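Local coordinates for petrobactin-binding protein YclQ (Bacillus subtilis subsp. subtilis str. 168, PDB 3GFV) that binds petrobactin, with or without its iron, and the precursor 3,4-dihydroxybenzoic acid, and serves the YclNOPQ ABC transporter in ferric-petrobactin uptake, at residues Ala78-Leu83 against Asp89-Leu94; Ile99-Arg104 against Lys110-Ile115; Gly43-Leu48 against Asp55-Leu60. One frame throughout, in Å; residues are numbered along the deposited sequence.

All three contacts reach the same parallel five-stranded sheet, each setting a strand of it, or the turn leaving one, against a nearby helix. Along the sequence contact 3 closes first, contact 2 last. Contacts 3 and 1, centres about 13 Å apart, are joined through backbone bonding beside neighbouring strands 57-60 and 78-79: V80 N lies 2.9 Å from L60 O. Contacts 1 and 2, centres about 12 Å apart, meet at V91 CG1, 3.9 Å from I99 CD1. Contacts 2 and 3, centres about 15 Å apart, meet where I100 CG2 lies 3.6 Å from S44 OG. A phosphate ion, probably from the crystallisation liquor, bonds R104 and K84; there L83 CB packs 3.9 Å from R104 CD.

Contact 1: residues Ala78-Leu83 against Asp89-Leu94; sequences ADVGSL and DKVAEL
V80 and A78 turn their side chains toward segment 89-94, and L94 reaches back to both. Both methyls of L94 reach A78, CD2 coming to 3.6 Å from A78 CB, and CD1 also lies 3.7 Å from V80 CG1, the side chains of V80 and L94 meeting at a slant. V91 approaches the same valine differently. The two side chains cross at about a right angle, V91 CG2 resting 3.8 Å from V80 CG1. With CG1 of V80 set anti to the carbonyl carbon (chi1 -72°), this one methyl serves both V91 and L94. K90 lays its aliphatic part alongside, CG being 3.8 Å from D79 O; a bend at chi2 (62°) carries the chain on past A78, and NZ forms a salt bridge with E93 OE2 at 3.1 Å. D79 points away from the helix. Its OD1 accepts from G81 N, 3.1 Å off and above the carboxylate plane, and also from the backbone N of K62. The bond to G81 makes an Asx turn just where the edge strand 78-79 ends, and the whole is the strand-to-helix return of an alpha/beta domain in the periplasmic binding protein fold.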
# COMPACT_ATOMS: atom_id res chain seq x y z
N ALA A 78 -13.16 16.68 5.38
CA ALA A 78 -13.58 16.31 6.73
C ALA A 78 -12.72 15.18 7.28
O ALA A 78 -12.38 14.25 6.56
CB ALA A 78 -15.06 15.93 6.76
N ASP A 79 -12.38 15.28 8.57
CA ASP A 79 -11.65 14.21 9.25
C ASP A 79 -12.66 13.18 9.77
O ASP A 79 -13.49 13.49 10.64
CB ASP A 79 -10.86 14.80 10.43
CG ASP A 79 -9.97 13.77 11.11
OD1 ASP A 79 -9.96 12.60 10.69
OD2 ASP A 79 -9.28 14.15 12.08
N VAL A 80 -12.62 11.96 9.23
CA VAL A 80 -13.58 10.94 9.65
C VAL A 80 -12.94 9.87 10.55
O VAL A 80 -13.41 8.74 10.61
CB VAL A 80 -14.32 10.29 8.42
CG1 VAL A 80 -15.31 11.28 7.80
CG2 VAL A 80 -13.32 9.80 7.37
N GLY A 81 -11.84 10.24 11.22
CA GLY A 81 -11.27 9.43 12.29
C GLY A 81 -9.94 8.76 11.96
O GLY A 81 -8.97 9.41 11.57
N SER A 82 -9.89 7.45 12.16
CA SER A 82 -8.69 6.70 11.85
C SER A 82 -9.05 5.48 11.03
O SER A 82 -10.23 5.14 10.88
CB SER A 82 -7.97 6.27 13.13
OG SER A 82 -8.64 5.19 13.74
N LEU A 83 -8.02 4.81 10.50
CA LEU A 83 -8.24 3.70 9.60
C LEU A 83 -8.94 2.57 10.34
O LEU A 83 -9.77 1.88 9.76
CB LEU A 83 -6.92 3.21 9.02
CG LEU A 83 -6.28 4.18 8.03
CD1 LEU A 83 -4.86 3.73 7.72
CD2 LEU A 83 -7.11 4.20 6.76
N ASP A 89 -20.57 8.46 12.82
CA ASP A 89 -21.52 9.57 12.85
C ASP A 89 -21.09 10.70 11.93
O ASP A 89 -21.92 11.32 11.24
CB ASP A 89 -21.65 10.12 14.28
CG ASP A 89 -22.50 9.24 15.17
OD1 ASP A 89 -23.03 8.21 14.70
OD2 ASP A 89 -22.66 9.60 16.36
N LYS A 90 -19.79 11.00 11.94
CA LYS A 90 -19.28 12.04 11.07
C LYS A 90 -19.43 11.64 9.60
O LYS A 90 -19.81 12.46 8.76
CB LYS A 90 -17.83 12.34 11.38
CG LYS A 90 -17.30 13.52 10.59
CD LYS A 90 -18.07 14.78 10.94
CE LYS A 90 -17.50 15.99 10.22
NZ LYS A 90 -18.07 17.26 10.76
N VAL A 91 -19.11 10.38 9.29
CA VAL A 91 -19.33 9.88 7.92
C VAL A 91 -20.78 10.14 7.46
O VAL A 91 -21.01 10.68 6.37
CB VAL A 91 -18.96 8.39 7.76
CG1 VAL A 91 -19.27 7.92 6.32
CG2 VAL A 91 -17.49 8.17 8.08
N ALA A 92 -21.74 9.77 8.31
CA ALA A 92 -23.16 9.94 8.02
C ALA A 92 -23.51 11.42 7.87
O ALA A 92 -24.27 11.80 6.99
CB ALA A 92 -24.02 9.30 9.10
N GLU A 93 -22.90 12.26 8.71
CA GLU A 93 -23.16 13.70 8.67
C GLU A 93 -22.82 14.34 7.33
O GLU A 93 -23.44 15.32 6.91
CB GLU A 93 -22.40 14.39 9.81
CG GLU A 93 -22.43 15.91 9.80
CD GLU A 93 -21.59 16.49 10.93
OE1 GLU A 93 -21.39 15.80 11.95
OE2 GLU A 93 -21.11 17.64 10.79
N LEU A 94 -21.83 13.78 6.65
CA LEU A 94 -21.37 14.30 5.37
C LEU A 94 -22.34 13.99 4.22
O LEU A 94 -22.21 14.54 3.13
CB LEU A 94 -19.98 13.74 5.03
CG LEU A 94 -18.87 14.10 6.01
CD1 LEU A 94 -17.61 13.31 5.69
CD2 LEU A 94 -18.57 15.59 5.95

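Contact 2: residues Ile99-Arg104 against Lys110-Ile115; sequences IIISAR and KEFSKI. With PO4 (phosphate ion), chain C.
Strand 99-101 and helix 110-115 run nearly antiparallel, their axes at 166° and 9.6 Å apart at the closest, with I99 and F112 nearest in the backbone. F112 points toward the strand, and its ring carries most of the contact with I99 and I101. I101 lays its CG2 methyl over one face in a CH-pi contact, 4.1 Å from the F112 ring centroid and displaced toward the rim at CD2 and CE2. The torsion of I101 explains this choice of branch: CG1 takes the tight place between backbone N and carbonyl carbon (chi1 63°), leaving CG2 anti to the carbonyl carbon and facing the ring. The side chains of I99 and F112 cross at about a right angle, I99 CG2 coming obliquely to the ring, 3.9 Å from F112 CD1. Its longer branch passes on to the helix backbone, where I99 CD1 is 3.6 Å from F112 O and also packs on I115, with CB of I115 4.0 Å from I99 CD1.

Such a pairing is the first half of a beta-alpha-beta unit, in which helix 109-115 leads from strand 98-101 to strand 118-120, the parallel neighbour at the sheet edge. The apolar layer continues beyond the two segments: the rings of F88 and F40 meet that of F112 at oblique angles, and V91 touches both I99 and I115.

Past the strand, R104 extends away from the helix to a phosphate ion. NE and NH2 both point to one oxygen, O2, which lies at the guanidinium edge and in its plane; each bond is weak, with R104 NE 3.3 Å from phosphate O2. K84 NZ also holds the phosphate, while R104 NH2 donates to the backbone O of Y275, whose ring makes a cation-pi contact with the arginine.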
# COMPACT_ATOMS: atom_id res chain seq x y z
N ILE A 99 -18.80 5.55 -0.59
CA ILE A 99 -17.77 5.30 0.42
C ILE A 99 -16.83 4.23 -0.12
O ILE A 99 -17.28 3.22 -0.67
CB ILE A 99 -18.36 4.86 1.78
CG1 ILE A 99 -19.40 5.89 2.26
CG2 ILE A 99 -17.24 4.71 2.81
CD1 ILE A 99 -20.24 5.39 3.47
N ILE A 100 -15.53 4.46 0.02
CA ILE A 100 -14.53 3.51 -0.44
C ILE A 100 -13.78 2.99 0.78
O ILE A 100 -13.23 3.77 1.57
CB ILE A 100 -13.51 4.16 -1.39
CG1 ILE A 100 -14.20 4.61 -2.68
CG2 ILE A 100 -12.30 3.20 -1.64
CD1 ILE A 100 -13.27 5.40 -3.62
N ILE A 101 -13.78 1.67 0.95
CA ILE A 101 -13.06 1.07 2.08
C ILE A 101 -12.05 0.04 1.61
O ILE A 101 -12.01 -0.33 0.43
CB ILE A 101 -14.03 0.40 3.09
CG1 ILE A 101 -14.80 -0.76 2.43
CG2 ILE A 101 -14.99 1.43 3.64
CD1 ILE A 101 -15.64 -1.61 3.38
N SER A 102 -11.22 -0.44 2.52
CA SER A 102 -10.37 -1.57 2.19
C SER A 102 -10.19 -2.47 3.41
O SER A 102 -11.07 -2.55 4.25
CB SER A 102 -9.03 -1.14 1.57
OG SER A 102 -8.34 -0.24 2.40
N ALA A 103 -9.09 -3.19 3.45
CA ALA A 103 -9.01 -4.32 4.37
C ALA A 103 -9.26 -3.95 5.84
O ALA A 103 -9.92 -4.70 6.56
CB ALA A 103 -7.66 -5.02 4.20
N ARG A 104 -8.76 -2.81 6.28
CA ARG A 104 -8.87 -2.44 7.69
C ARG A 104 -10.31 -2.14 8.14
O ARG A 104 -10.57 -2.09 9.34
CB ARG A 104 -7.96 -1.26 8.01
CG ARG A 104 -6.46 -1.61 7.97
CD ARG A 104 -5.62 -0.38 8.26
NE ARG A 104 -4.22 -0.72 8.52
CZ ARG A 104 -3.21 -0.50 7.68
NH1 ARG A 104 -3.42 0.06 6.49
NH2 ARG A 104 -1.98 -0.84 8.03
N LYS A 110 -21.10 -3.72 6.20
CA LYS A 110 -22.54 -3.62 6.37
C LYS A 110 -22.95 -2.27 6.96
O LYS A 110 -23.96 -1.68 6.56
CB LYS A 110 -23.03 -4.76 7.26
CG LYS A 110 -24.49 -4.73 7.59
CD LYS A 110 -24.87 -6.02 8.32
CE LYS A 110 -26.26 -5.92 8.93
NZ LYS A 110 -26.65 -7.22 9.52
N GLU A 111 -22.16 -1.78 7.92
CA GLU A 111 -22.46 -0.51 8.59
C GLU A 111 -22.30 0.68 7.64
O GLU A 111 -23.11 1.61 7.63
CB GLU A 111 -21.55 -0.34 9.83
CG GLU A 111 -22.21 0.38 11.00
CD GLU A 111 -21.30 0.58 12.23
OE1 GLU A 111 -21.47 1.61 12.91
OE2 GLU A 111 -20.43 -0.29 12.51
N PHE A 112 -21.25 0.65 6.83
CA PHE A 112 -21.00 1.72 5.88
C PHE A 112 -22.08 1.73 4.80
O PHE A 112 -22.53 2.79 4.37
CB PHE A 112 -19.63 1.53 5.23
CG PHE A 112 -18.47 2.07 6.05
CD1 PHE A 112 -18.37 3.43 6.33
CD2 PHE A 112 -17.46 1.22 6.49
CE1 PHE A 112 -17.28 3.93 7.05
CE2 PHE A 112 -16.37 1.71 7.22
CZ PHE A 112 -16.28 3.07 7.49
N SER A 113 -22.50 0.54 4.39
CA SER A 113 -23.51 0.39 3.33
C SER A 113 -24.87 0.96 3.71
O SER A 113 -25.65 1.33 2.83
CB SER A 113 -23.68 -1.07 2.91
OG SER A 113 -22.50 -1.55 2.29
N LYS A 114 -25.16 1.04 5.01
CA LYS A 114 -26.38 1.69 5.48
C LYS A 114 -26.32 3.21 5.27
O LYS A 114 -27.35 3.87 5.17
CB LYS A 114 -26.65 1.37 6.96
CG LYS A 114 -27.14 -0.05 7.21
CD LYS A 114 -28.02 -0.12 8.46
CE LYS A 114 -28.63 -1.51 8.65
NZ LYS A 114 -27.62 -2.51 9.10
N ILE A 115 -25.11 3.76 5.20
CA ILE A 115 -24.93 5.20 4.99
C ILE A 115 -24.97 5.57 3.51
O ILE A 115 -25.64 6.52 3.10
CB ILE A 115 -23.61 5.69 5.61
CG1 ILE A 115 -23.57 5.37 7.11
CG2 ILE A 115 -23.40 7.17 5.35
CD1 ILE A 115 -22.22 5.60 7.74
P PO4 C . -2.92 -3.75 10.56
O1 PO4 C . -2.56 -3.99 9.11
O2 PO4 C . -2.58 -2.33 10.93
O3 PO4 C . -4.40 -4.00 10.75
O4 PO4 C . -2.12 -4.70 11.43

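Contact 3: residues Gly43-Leu48 against Asp55-Leu60; sequences GSLDTL and DIVAGL
Apolar contacts between L45 and L48 of the helix and I56, V57 and L60 of the partner segment join 43-48 to 55-60. L45 carries most of this contact. Its two methyls part toward different residues, CD1 reaching V57 at 3.8 Å from V57 CG2 and almost equally near V57 CG1, while CD2 lies 4.0 Å from L60 CD1. Both partners cross L45 at about a right angle, and the leucine gets there by setting CG anti to the backbone N (chi1 -176°). L48, one helical turn on, makes looser contacts: its CD1 is 4.3 Å from V57 CG2, and its CD2 is 4.4 Å from I56 CD1. V57 therefore bridges both leucines, offering CG2 to each.

Polar interactions lie on other sides of the helix. D46 is buried but well supplied with donors: Y68 OH and S283 OG bond to its OD1, and the backbone N of E282 bonds to OD2. T47 OG1 takes the backbone N of L281, and S44 OG bonds with D41 OD2.

Helix 42-50 and strand 57-60 run close to antiparallel, their axes at 152° and 11.2 Å apart at the closest, within the beta-alpha-beta unit that starts at strand 37-39. V39 of that first strand touches both L45 and L48, and I139 of helix 128-142 packs against S44, T47 and L48, so helix 42-50 touches both the sheet and that helix.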
# COMPACT_ATOMS: atom_id res chain seq x y z
N GLY A 43 -4.60 4.24 -0.76
CA GLY A 43 -4.23 3.96 -2.15
C GLY A 43 -5.28 4.56 -3.08
O GLY A 43 -4.96 5.23 -4.08
N SER A 44 -6.54 4.31 -2.75
CA SER A 44 -7.64 4.80 -3.58
C SER A 44 -7.64 6.31 -3.56
O SER A 44 -7.92 6.97 -4.57
CB SER A 44 -8.97 4.27 -3.06
OG SER A 44 -9.06 2.87 -3.19
N LEU A 45 -7.37 6.88 -2.39
CA LEU A 45 -7.27 8.34 -2.29
C LEU A 45 -6.21 8.91 -3.24
O LEU A 45 -6.42 9.94 -3.87
CB LEU A 45 -7.00 8.77 -0.83
CG LEU A 45 -6.96 10.28 -0.59
CD1 LEU A 45 -8.28 10.98 -1.00
CD2 LEU A 45 -6.64 10.54 0.90
N ASP A 46 -5.06 8.23 -3.34
CA ASP A 46 -3.98 8.77 -4.16
C ASP A 46 -4.24 8.56 -5.65
O ASP A 46 -3.77 9.35 -6.48
CB ASP A 46 -2.57 8.34 -3.66
CG ASP A 46 -2.13 6.94 -4.09
OD1 ASP A 46 -1.53 6.23 -3.24
OD2 ASP A 46 -2.31 6.54 -5.28
N THR A 47 -5.04 7.54 -5.98
CA THR A 47 -5.50 7.41 -7.36
C THR A 47 -6.44 8.57 -7.69
O THR A 47 -6.28 9.21 -8.72
CB THR A 47 -6.17 6.04 -7.63
OG1 THR A 47 -5.18 5.00 -7.52
CG2 THR A 47 -6.81 5.99 -9.04
N LEU A 48 -7.39 8.87 -6.81
CA LEU A 48 -8.25 10.02 -7.03
C LEU A 48 -7.41 11.29 -7.23
O LEU A 48 -7.69 12.10 -8.12
CB LEU A 48 -9.23 10.17 -5.87
CG LEU A 48 -10.29 9.08 -5.74
CD1 LEU A 48 -11.06 9.24 -4.42
CD2 LEU A 48 -11.25 9.11 -6.93
N ASP A 55 -11.35 17.43 -5.54
CA ASP A 55 -12.54 18.21 -5.23
C ASP A 55 -13.74 17.38 -4.80
O ASP A 55 -14.66 17.90 -4.17
CB ASP A 55 -12.96 19.08 -6.43
CG ASP A 55 -12.03 20.25 -6.64
OD1 ASP A 55 -11.24 20.55 -5.72
OD2 ASP A 55 -12.09 20.87 -7.73
N ILE A 56 -13.74 16.09 -5.14
CA ILE A 56 -14.91 15.28 -4.81
C ILE A 56 -14.68 14.38 -3.59
O ILE A 56 -15.52 13.55 -3.24
CB ILE A 56 -15.47 14.52 -6.05
CG1 ILE A 56 -14.38 13.67 -6.73
CG2 ILE A 56 -16.05 15.51 -7.06
CD1 ILE A 56 -13.92 12.47 -5.86
N VAL A 57 -13.54 14.56 -2.94
CA VAL A 57 -13.29 13.85 -1.68
C VAL A 57 -13.93 14.62 -0.53
O VAL A 57 -13.50 15.73 -0.22
CB VAL A 57 -11.79 13.74 -1.39
CG1 VAL A 57 -11.55 12.96 -0.10
CG2 VAL A 57 -11.07 13.08 -2.55
N ALA A 58 -14.95 14.03 0.09
CA ALA A 58 -15.63 14.71 1.20
C ALA A 58 -14.90 14.56 2.53
O ALA A 58 -14.99 15.44 3.40
CB ALA A 58 -17.06 14.21 1.34
N GLY A 59 -14.19 13.45 2.70
CA GLY A 59 -13.62 13.12 3.99
C GLY A 59 -12.73 11.90 3.94
O GLY A 59 -12.85 11.05 3.03
N LEU A 60 -11.83 11.81 4.91
CA LEU A 60 -10.88 10.71 5.00
C LEU A 60 -10.40 10.68 6.46
O LEU A 60 -10.52 11.67 7.18
CB LEU A 60 -9.68 10.97 4.08
CG LEU A 60 -8.95 12.30 4.31
CD1 LEU A 60 -7.45 12.05 4.46
CD2 LEU A 60 -9.23 13.25 3.13